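Local coordinates for protein N-acetyl-L-2,4-diaminobutyric acid deacetylase (Ruegeria pomeroyi, PDB 6TWL) that probably removes the acetyl group from N-acetyl-L-2,4-diaminobutyric acid, as a zinc-dependent hydrolase in the bacterial breakdown of ectoine and hydroxyectoine, at residues A[171-176]-A[202-207]; A[22-27]-A[123-128]; A[267-272]-A[321-326]. All coordinates share one frame; numbering follows the deposited sequence.

Overall arrangement
All three contacts are apolar packing between secondary-structure elements, and none touches another. Contacts 1 and 2 both fix a helix to the long mixed sheet, with centres 28 Å apart and nearest atoms about 11 Å apart. Contact 1 is nearer the zinc site, which is empty in this model: the side chain of Val-206 lies about 9 Å from that of His-144, a zinc ligand. Contact 3 belongs to the all-beta C-terminal part and faces one strand with another; its centre is 28 Å from that of contact 1 and 40 Å from that of contact 2, and contacts 2 and 3 lie on opposite sides of the chain's centre.

Contact 1: A[171-176]-A[202-207]; sequences FAAMKA and GKVLVT
Val-204 and Val-206 each turn one methyl to helix residues Ala-173 and Met-174, and in both valines it is the branch that stands opposite the backbone N. In Val-204 this is CG1 (chi1 177°), on the same side as the carbonyl carbon. In Val-206, where chi1 is 54°, it is CG2 that takes this place, while CG1 sits between the backbone N and the carbonyl carbon. Two residues apart on the strand, the valines point to the same side, and these rotamers aim one methyl of each at successive helix residues. Val-204 CG1 comes to 3.9 Å from Ala-173 CB, methyl against methyl. Val-206 CG2 lies 4.1 Å from Met-174 CA and 4.4 Å from Met-174 CB, where the CA atoms of Met-174 and Val-206 are 5.8 Å apart, the nearest such pair. Here the methyl rests on the helix backbone more than on the thioether, because the rest of Met-174 leads off to Ala-156 and Ala-158 on strand 155-158. A side chain as short as that of Ala-173 is consistent with this close approach. Contacts are purely van der Waals. Backbone hydrogen bonds tie Val-204 and Val-206 to strand 139-142, and Thr-207 bonds to Ala-157, so the strand is held between two neighbours. Leu-205 points away from helix 167-177 and packs on Val-198 and Glu-199 of helix 194-201, which ends in a Schellman motif at Gly-202, a residue with positive phi. With one helix on each face of strand 204-209, the arrangement is that of a three-layer alpha/beta/alpha sandwich, the architecture of the zinc exopeptidase clan, and the same strand runs on to the zinc ligand Glu-209.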
loop_
_atom_site.group_PDB
_atom_site.type_symbol
_atom_site.label_atom_id
_atom_site.label_comp_id
_atom_site.label_asym_id
_atom_site.label_seq_id
_atom_site.Cartn_x
_atom_site.Cartn_y
_atom_site.Cartn_z
ATOM N N PHE A 171 -1.382 12.122 -9.347
ATOM C CA PHE A 171 -0.004 12.277 -9.807
ATOM C C PHE A 171 0.751 13.265 -8.931
ATOM O O PHE A 171 1.919 13.045 -8.595
ATOM C CB PHE A 171 0.037 12.732 -11.272
ATOM C CG PHE A 171 1.442 12.879 -11.816
ATOM C CD1 PHE A 171 2.162 11.766 -12.227
ATOM C CD2 PHE A 171 2.056 14.123 -11.899
ATOM C CE1 PHE A 171 3.462 11.888 -12.714
ATOM C CE2 PHE A 171 3.359 14.254 -12.387
ATOM C CZ PHE A 171 4.060 13.132 -12.794
ATOM N N ALA A 172 0.091 14.359 -8.540
ATOM C CA ALA A 172 0.737 15.361 -7.700
ATOM C C ALA A 172 1.021 14.824 -6.303
ATOM O O ALA A 172 2.073 15.116 -5.724
ATOM C CB ALA A 172 -0.130 16.618 -7.626
ATOM N N ALA A 173 0.091 14.048 -5.737
ATOM C CA ALA A 173 0.332 13.466 -4.420
ATOM C C ALA A 173 1.478 12.466 -4.465
ATOM O O ALA A 173 2.321 12.440 -3.560
ATOM C CB ALA A 173 -0.937 12.801 -3.887
ATOM N N MET A 174 1.531 11.637 -5.512
ATOM C CA MET A 174 2.658 10.723 -5.659
ATOM C C MET A 174 3.964 11.493 -5.773
ATOM O O MET A 174 4.969 11.133 -5.150
ATOM C CB MET A 174 2.478 9.823 -6.881
ATOM C CG MET A 174 3.791 9.164 -7.308
ATOM S SD MET A 174 3.769 8.369 -8.921
ATOM C CE MET A 174 3.775 9.797 -9.987
ATOM N N LYS A 175 3.977 12.555 -6.584
ATOM C CA LYS A 175 5.215 13.302 -6.755
ATOM C C LYS A 175 5.619 13.997 -5.463
ATOM O O LYS A 175 6.813 14.162 -5.185
ATOM C CB LYS A 175 5.106 14.295 -7.917
ATOM C CG LYS A 175 5.262 13.640 -9.306
ATOM C CD LYS A 175 6.147 12.362 -9.290
ATOM C CE LYS A 175 7.589 12.501 -8.742
ATOM N NZ LYS A 175 8.279 11.204 -8.861
ATOM N N ALA A 176 4.640 14.392 -4.646
ATOM C CA ALA A 176 4.961 14.869 -3.307
ATOM C C ALA A 176 5.608 13.767 -2.475
ATOM O O ALA A 176 6.612 14.012 -1.799
ATOM C CB ALA A 176 3.704 15.400 -2.623
ATOM N N GLY A 202 -13.394 8.505 -7.101
ATOM C CA GLY A 202 -12.763 9.709 -7.597
ATOM C C GLY A 202 -11.878 10.411 -6.599
ATOM O O GLY A 202 -11.610 11.604 -6.758
ATOM N N LYS A 203 -11.409 9.709 -5.576
ATOM C CA LYS A 203 -10.608 10.337 -4.541
ATOM C C LYS A 203 -9.133 10.325 -4.913
ATOM O O LYS A 203 -8.674 9.533 -5.740
ATOM C CB LYS A 203 -10.813 9.635 -3.200
ATOM C CG LYS A 203 -12.256 9.603 -2.754
ATOM C CD LYS A 203 -12.624 10.907 -2.078
ATOM C CE LYS A 203 -14.013 10.849 -1.471
ATOM N NZ LYS A 203 -14.311 12.067 -0.669
ATOM N N VAL A 204 -8.389 11.229 -4.286
ATOM C CA VAL A 204 -6.940 11.261 -4.430
ATOM C C VAL A 204 -6.369 10.087 -3.650
ATOM O O VAL A 204 -6.564 9.981 -2.434
ATOM C CB VAL A 204 -6.362 12.593 -3.931
ATOM C CG1 VAL A 204 -4.843 12.577 -4.008
ATOM C CG2 VAL A 204 -6.939 13.748 -4.727
ATOM N N LEU A 205 -5.672 9.197 -4.350
ATOM C CA LEU A 205 -5.107 7.992 -3.765
ATOM C C LEU A 205 -3.648 7.881 -4.178
ATOM O O LEU A 205 -3.329 7.993 -5.365
ATOM C CB LEU A 205 -5.879 6.747 -4.219
ATOM C CG LEU A 205 -5.248 5.386 -3.917
ATOM C CD1 LEU A 205 -5.367 5.075 -2.439
ATOM C CD2 LEU A 205 -5.882 4.288 -4.760
ATOM N N VAL A 206 -2.762 7.688 -3.203
ATOM C CA VAL A 206 -1.400 7.245 -3.468
ATOM C C VAL A 206 -1.188 5.926 -2.742
ATOM O O VAL A 206 -1.510 5.801 -1.554
ATOM C CB VAL A 206 -0.336 8.290 -3.066
ATOM C CG1 VAL A 206 -0.489 8.736 -1.615
ATOM C CG2 VAL A 206 1.073 7.735 -3.321
ATOM N N THR A 207 -0.694 4.935 -3.475
ATOM C CA THR A 207 -0.347 3.631 -2.942
ATOM C C THR A 207 1.162 3.460 -3.026
ATOM O O THR A 207 1.854 4.227 -3.700
ATOM C CB THR A 207 -1.050 2.515 -3.715
ATOM O OG1 THR A 207 -0.632 2.561 -5.087
ATOM C CG2 THR A 207 -2.554 2.701 -3.650
#

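Contact 2: A[22-27]-A[123-128]; sequences LKLPHS and EKIADY
A helix laid on the face of a beta-sheet is the element formed here: helix 121-133 packs on strand 16-24 in the N-terminal part of the long mixed sheet. The short axes of 22-24 and 123-128 approach to 10.6 Å at 137°, so the two run roughly antiparallel but well askew. Leu-22 and Leu-24, on the same side of the strand, supply the apolar surface. Leu-22 meets Tyr-128 with both methyls on one corner of the ring: CD2 lies 3.5 Å from Tyr-128 CE2, and CD1 4.1 Å from the same CE2. The CD2 methyl also stands 3.7 Å from Tyr-128 OH, so it sits at the phenol end of the ring. Tyr-128 gets there with CG opposite its backbone N (chi1 -168°), which sets the ring beside the carbonyl carbon, directed at the strand. Leu-24, with CG held between its backbone N and carbonyl carbon (chi1 63°), splits its methyls between two residues one turn earlier. Its CD1 lies 4.0 Å from Lys-124 CD and 4.1 Å from Lys-124 CB, against the methylenes of an extended lysine chain whose amine carries on beyond the contact. The other methyl, CD2, reaches Ile-125 CG1 at 4.3 Å. A serine in place of Tyr-128 would probably open a gap beside Leu-22 and leave its CD2 methyl without the ring that it packs on. Around the contact, strand 16-24 is flanked by strand 36-45, whose Val-36 and Leu-40 touch Leu-24 and Leu-22 and whose Ile-38 meets Ile-125, and on its other side by strand 7-8, where Pro-8 lies against both Leu-22 and Tyr-128.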
loop_
_atom_site.group_PDB
_atom_site.type_symbol
_atom_site.label_atom_id
_atom_site.label_comp_id
_atom_site.label_asym_id
_atom_site.label_seq_id
_atom_site.Cartn_x
_atom_site.Cartn_y
_atom_site.Cartn_z
ATOM N N LEU A 22 -12.270 0.984 16.224
ATOM C CA LEU A 22 -13.574 0.742 15.625
ATOM C C LEU A 22 -14.074 -0.609 16.120
ATOM O O LEU A 22 -13.366 -1.614 16.010
ATOM C CB LEU A 22 -13.493 0.754 14.097
ATOM C CG LEU A 22 -12.914 1.986 13.402
ATOM C CD1 LEU A 22 -12.562 1.657 11.960
ATOM C CD2 LEU A 22 -13.893 3.148 13.463
ATOM N N LYS A 23 -15.284 -0.631 16.671
ATOM C CA LYS A 23 -15.822 -1.809 17.339
ATOM C C LYS A 23 -17.176 -2.176 16.744
ATOM O O LYS A 23 -18.023 -1.301 16.538
ATOM C CB LYS A 23 -15.950 -1.550 18.846
ATOM C CG LYS A 23 -16.712 -2.615 19.614
ATOM C CD LYS A 23 -16.729 -2.317 21.107
ATOM C CE LYS A 23 -17.429 -0.996 21.399
ATOM N NZ LYS A 23 -17.339 -0.610 22.836
ATOM N N LEU A 24 -17.367 -3.462 16.444
ATOM C CA LEU A 24 -18.692 -4.019 16.167
ATOM C C LEU A 24 -18.838 -5.262 17.034
ATOM O O LEU A 24 -18.028 -6.203 16.910
ATOM C CB LEU A 24 -18.931 -4.345 14.687
ATOM C CG LEU A 24 -18.103 -5.394 13.949
ATOM C CD1 LEU A 24 -18.858 -5.967 12.747
ATOM C CD2 LEU A 24 -16.843 -4.719 13.501
ATOM N N PRO A 25 -19.822 -5.303 17.932
ATOM C CA PRO A 25 -19.888 -6.405 18.903
ATOM C C PRO A 25 -20.109 -7.784 18.300
ATOM O O PRO A 25 -19.781 -8.766 18.972
ATOM C CB PRO A 25 -21.050 -5.989 19.811
ATOM C CG PRO A 25 -21.022 -4.500 19.757
ATOM C CD PRO A 25 -20.659 -4.162 18.337
ATOM N N HIS A 26 -20.624 -7.899 17.070
ATOM C CA HIS A 26 -20.714 -9.195 16.399
ATOM C C HIS A 26 -21.260 -10.277 17.326
ATOM O O HIS A 26 -20.631 -11.321 17.519
ATOM C CB HIS A 26 -19.318 -9.576 15.890
ATOM C CG HIS A 26 -19.287 -10.782 15.003
ATOM N ND1 HIS A 26 -20.351 -11.170 14.217
ATOM C CD2 HIS A 26 -18.307 -11.690 14.786
ATOM C CE1 HIS A 26 -20.024 -12.266 13.553
ATOM N NE2 HIS A 26 -18.788 -12.601 13.880
ATOM N N SER A 27 -22.435 -10.034 17.890
ATOM C CA SER A 27 -22.879 -10.741 19.081
ATOM C C SER A 27 -24.112 -11.604 18.849
ATOM O O SER A 27 -24.260 -12.208 17.789
ATOM C CB SER A 27 -23.143 -9.728 20.191
ATOM O OG SER A 27 -21.955 -9.011 20.488
ATOM N N GLU A 123 -17.920 -7.496 5.263
ATOM C CA GLU A 123 -18.724 -6.555 4.492
ATOM C C GLU A 123 -19.261 -5.422 5.356
ATOM O O GLU A 123 -19.515 -4.326 4.843
ATOM C CB GLU A 123 -19.868 -7.286 3.787
ATOM C CG GLU A 123 -19.438 -8.596 3.152
ATOM C CD GLU A 123 -20.536 -9.255 2.341
ATOM O OE1 GLU A 123 -21.554 -8.591 2.059
ATOM O OE2 GLU A 123 -20.384 -10.448 2.000
ATOM N N LYS A 124 -19.440 -5.659 6.658
ATOM C CA LYS A 124 -19.782 -4.567 7.563
ATOM C C LYS A 124 -18.612 -3.601 7.714
ATOM O O LYS A 124 -18.807 -2.381 7.762
ATOM C CB LYS A 124 -20.201 -5.123 8.925
ATOM C CG LYS A 124 -21.570 -5.791 8.935
ATOM C CD LYS A 124 -22.028 -6.113 10.352
ATOM C CE LYS A 124 -23.085 -7.212 10.362
ATOM N NZ LYS A 124 -23.683 -7.412 11.712
ATOM N N ILE A 125 -17.390 -4.134 7.779
ATOM C CA ILE A 125 -16.203 -3.289 7.857
ATOM C C ILE A 125 -16.018 -2.506 6.564
ATOM O O ILE A 125 -15.697 -1.311 6.585
ATOM C CB ILE A 125 -14.965 -4.145 8.183
ATOM C CG1 ILE A 125 -15.080 -4.741 9.587
ATOM C CG2 ILE A 125 -13.692 -3.322 8.048
ATOM C CD1 ILE A 125 -14.066 -5.831 9.870
ATOM N N ALA A 126 -16.210 -3.166 5.419
ATOM C CA ALA A 126 -16.078 -2.481 4.138
ATOM C C ALA A 126 -17.160 -1.424 3.961
ATOM O O ALA A 126 -16.889 -0.331 3.449
ATOM C CB ALA A 126 -16.122 -3.493 2.993
ATOM N N ASP A 127 -18.395 -1.732 4.373
ATOM C CA ASP A 127 -19.473 -0.753 4.289
ATOM C C ASP A 127 -19.181 0.474 5.141
ATOM O O ASP A 127 -19.584 1.587 4.785
ATOM C CB ASP A 127 -20.797 -1.387 4.718
ATOM C CG ASP A 127 -21.995 -0.517 4.385
ATOM O OD1 ASP A 127 -22.340 -0.412 3.192
ATOM O OD2 ASP A 127 -22.588 0.062 5.319
ATOM N N TYR A 128 -18.489 0.293 6.267
ATOM C CA TYR A 128 -18.097 1.436 7.084
ATOM C C TYR A 128 -17.085 2.306 6.349
ATOM O O TYR A 128 -17.250 3.527 6.260
ATOM C CB TYR A 128 -17.528 0.956 8.419
ATOM C CG TYR A 128 -17.354 2.054 9.443
ATOM C CD1 TYR A 128 -18.442 2.560 10.142
ATOM C CD2 TYR A 128 -16.099 2.587 9.708
ATOM C CE1 TYR A 128 -18.286 3.562 11.079
ATOM C CE2 TYR A 128 -15.933 3.590 10.643
ATOM C CZ TYR A 128 -17.030 4.073 11.325
ATOM O OH TYR A 128 -16.871 5.071 12.256
#

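Contact 3: A[267-272]-A[321-326]; sequences FEMMID and CVAVVG
Two sheets built mostly from the C-terminal part of the chain face each other here, strand 265-269 from the four-stranded antiparallel sheet and strand 321-326 from the five-stranded one. Their short axes come within 9.5 Å and run in nearly the same direction, 19° apart, a spacing bridged by side chains. Phe-267 is directed at the other strand, its CG opposite the backbone N (chi1 -178°), and Val-322 CG1 meets the ring at its edge, in the ring plane. This methyl is 3.9 Å from Phe-267 CE1 and 4.1 Å from Phe-267 CZ, so it abuts the far end of the ring instead of lying over a face. The same Phe-267 CZ also comes to 3.9 Å from the carbonyl O of Val-322. Two residues on, Met-269 does not set out straight at the partner strand, but bends at chi2 (135°) and chi3 bring its terminal methyl nearer. Met-269 CE lies 3.9 Å from Ala-323 CB, and equally 3.9 Å from Val-322 O. Of the methionine, the terminal methyl alone meets the alanine, methyl against methyl. Val-322 and Ala-323 form a classic beta bulge, both facing Val-259 on the adjacent strand 258-260, which probably explains why two successive residues reach the same partner strand. Phe-267 is held further by an edge-to-face stack with His-311, while Val-322 also packs on Ala-284 and Ile-316 of the four-stranded sheet. Apolar side chains interleaved between two facing sheets are characteristic of a beta-sandwich, here C-terminal in the chain to the zinc ligands.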
loop_
_atom_site.group_PDB
_atom_site.type_symbol
_atom_site.label_atom_id
_atom_site.label_comp_id
_atom_site.label_asym_id
_atom_site.label_seq_id
_atom_site.Cartn_x
_atom_site.Cartn_y
_atom_site.Cartn_z
ATOM N N PHE A 267 16.022 -20.983 -6.561
ATOM C CA PHE A 267 15.882 -19.762 -7.344
ATOM C C PHE A 267 17.154 -18.927 -7.242
ATOM O O PHE A 267 17.551 -18.527 -6.142
ATOM C CB PHE A 267 14.668 -18.971 -6.857
ATOM C CG PHE A 267 14.406 -17.713 -7.630
ATOM C CD1 PHE A 267 13.874 -17.766 -8.908
ATOM C CD2 PHE A 267 14.677 -16.477 -7.071
ATOM C CE1 PHE A 267 13.626 -16.607 -9.616
ATOM C CE2 PHE A 267 14.434 -15.313 -7.774
ATOM C CZ PHE A 267 13.904 -15.377 -9.049
ATOM N N GLU A 268 17.784 -18.660 -8.387
ATOM C CA GLU A 268 19.000 -17.848 -8.457
ATOM C C GLU A 268 18.730 -16.633 -9.337
ATOM O O GLU A 268 18.677 -16.742 -10.566
ATOM C CB GLU A 268 20.184 -18.641 -8.998
ATOM C CG GLU A 268 21.397 -17.762 -9.278
ATOM C CD GLU A 268 22.551 -18.521 -9.896
ATOM O OE1 GLU A 268 22.337 -19.659 -10.366
ATOM O OE2 GLU A 268 23.673 -17.974 -9.913
ATOM N N MET A 269 18.564 -15.475 -8.709
ATOM C CA MET A 269 18.387 -14.244 -9.464
ATOM C C MET A 269 19.727 -13.743 -9.981
ATOM O O MET A 269 20.718 -13.732 -9.249
ATOM C CB MET A 269 17.729 -13.181 -8.599
ATOM C CG MET A 269 17.666 -11.844 -9.288
ATOM S SD MET A 269 16.042 -11.124 -9.077
ATOM C CE MET A 269 15.172 -11.706 -10.530
ATOM N N MET A 270 19.756 -13.314 -11.242
ATOM C CA MET A 270 20.997 -12.873 -11.859
ATOM C C MET A 270 21.174 -11.355 -11.887
ATOM O O MET A 270 22.288 -10.896 -12.158
ATOM C CB MET A 270 21.098 -13.440 -13.288
ATOM C CG MET A 270 20.915 -14.963 -13.396
ATOM S SD MET A 270 22.070 -15.909 -12.385
ATOM C CE MET A 270 23.631 -15.405 -13.106
ATOM N N ILE A 271 20.134 -10.561 -11.599
ATOM C CA ILE A 271 20.188 -9.110 -11.799
ATOM C C ILE A 271 19.871 -8.346 -10.503
ATOM O O ILE A 271 19.075 -8.794 -9.670
ATOM C CB ILE A 271 19.237 -8.688 -12.958
ATOM C CG1 ILE A 271 19.614 -9.380 -14.274
ATOM C CG2 ILE A 271 19.275 -7.180 -13.221
ATOM C CD1 ILE A 271 21.112 -9.319 -14.621
ATOM N N ASP A 272 20.500 -7.166 -10.342
ATOM C CA ASP A 272 20.122 -6.220 -9.286
ATOM C C ASP A 272 18.660 -5.788 -9.383
ATOM O O ASP A 272 18.207 -5.345 -10.442
ATOM C CB ASP A 272 20.965 -4.942 -9.358
ATOM C CG ASP A 272 22.343 -5.078 -8.777
ATOM O OD1 ASP A 272 22.533 -4.610 -7.642
ATOM O OD2 ASP A 272 23.207 -5.705 -9.458
ATOM N N CYS A 321 5.785 -15.124 -9.848
ATOM C CA CYS A 321 6.367 -14.112 -10.721
ATOM C C CYS A 321 7.871 -14.056 -10.485
ATOM O O CYS A 321 8.324 -13.838 -9.354
ATOM C CB CYS A 321 5.726 -12.748 -10.473
ATOM S SG CYS A 321 6.569 -11.363 -11.281
ATOM N N VAL A 322 8.646 -14.260 -11.553
ATOM C CA VAL A 322 10.101 -14.266 -11.432
ATOM C C VAL A 322 10.617 -12.853 -11.191
ATOM O O VAL A 322 11.403 -12.610 -10.267
ATOM C CB VAL A 322 10.734 -14.895 -12.686
ATOM C CG1 VAL A 322 12.237 -14.647 -12.718
ATOM C CG2 VAL A 322 10.424 -16.385 -12.744
ATOM N N ALA A 323 10.177 -11.901 -12.011
ATOM C CA ALA A 323 10.609 -10.516 -11.899
ATOM C C ALA A 323 9.639 -9.635 -12.672
ATOM O O ALA A 323 8.909 -10.108 -13.547
ATOM C CB ALA A 323 12.037 -10.323 -12.422
ATOM N N VAL A 324 9.641 -8.347 -12.333
ATOM C CA VAL A 324 8.870 -7.334 -13.045
ATOM C C VAL A 324 9.826 -6.246 -13.517
ATOM O O VAL A 324 10.745 -5.854 -12.789
ATOM C CB VAL A 324 7.750 -6.730 -12.170
ATOM C CG1 VAL A 324 6.950 -5.708 -12.962
ATOM C CG2 VAL A 324 6.835 -7.820 -11.645
ATOM N N VAL A 325 9.604 -5.762 -14.737
ATOM C CA VAL A 325 10.432 -4.734 -15.358
ATOM C C VAL A 325 9.585 -3.488 -15.582
ATOM O O VAL A 325 8.507 -3.566 -16.183
ATOM C CB VAL A 325 11.034 -5.225 -16.687
ATOM C CG1 VAL A 325 12.183 -4.328 -17.101
ATOM C CG2 VAL A 325 11.488 -6.675 -16.571
ATOM N N GLY A 326 10.074 -2.344 -15.109
ATOM C CA GLY A 326 9.428 -1.057 -15.343
ATOM C C GLY A 326 10.105 -0.308 -16.474
ATOM O O GLY A 326 11.331 -0.330 -16.600
#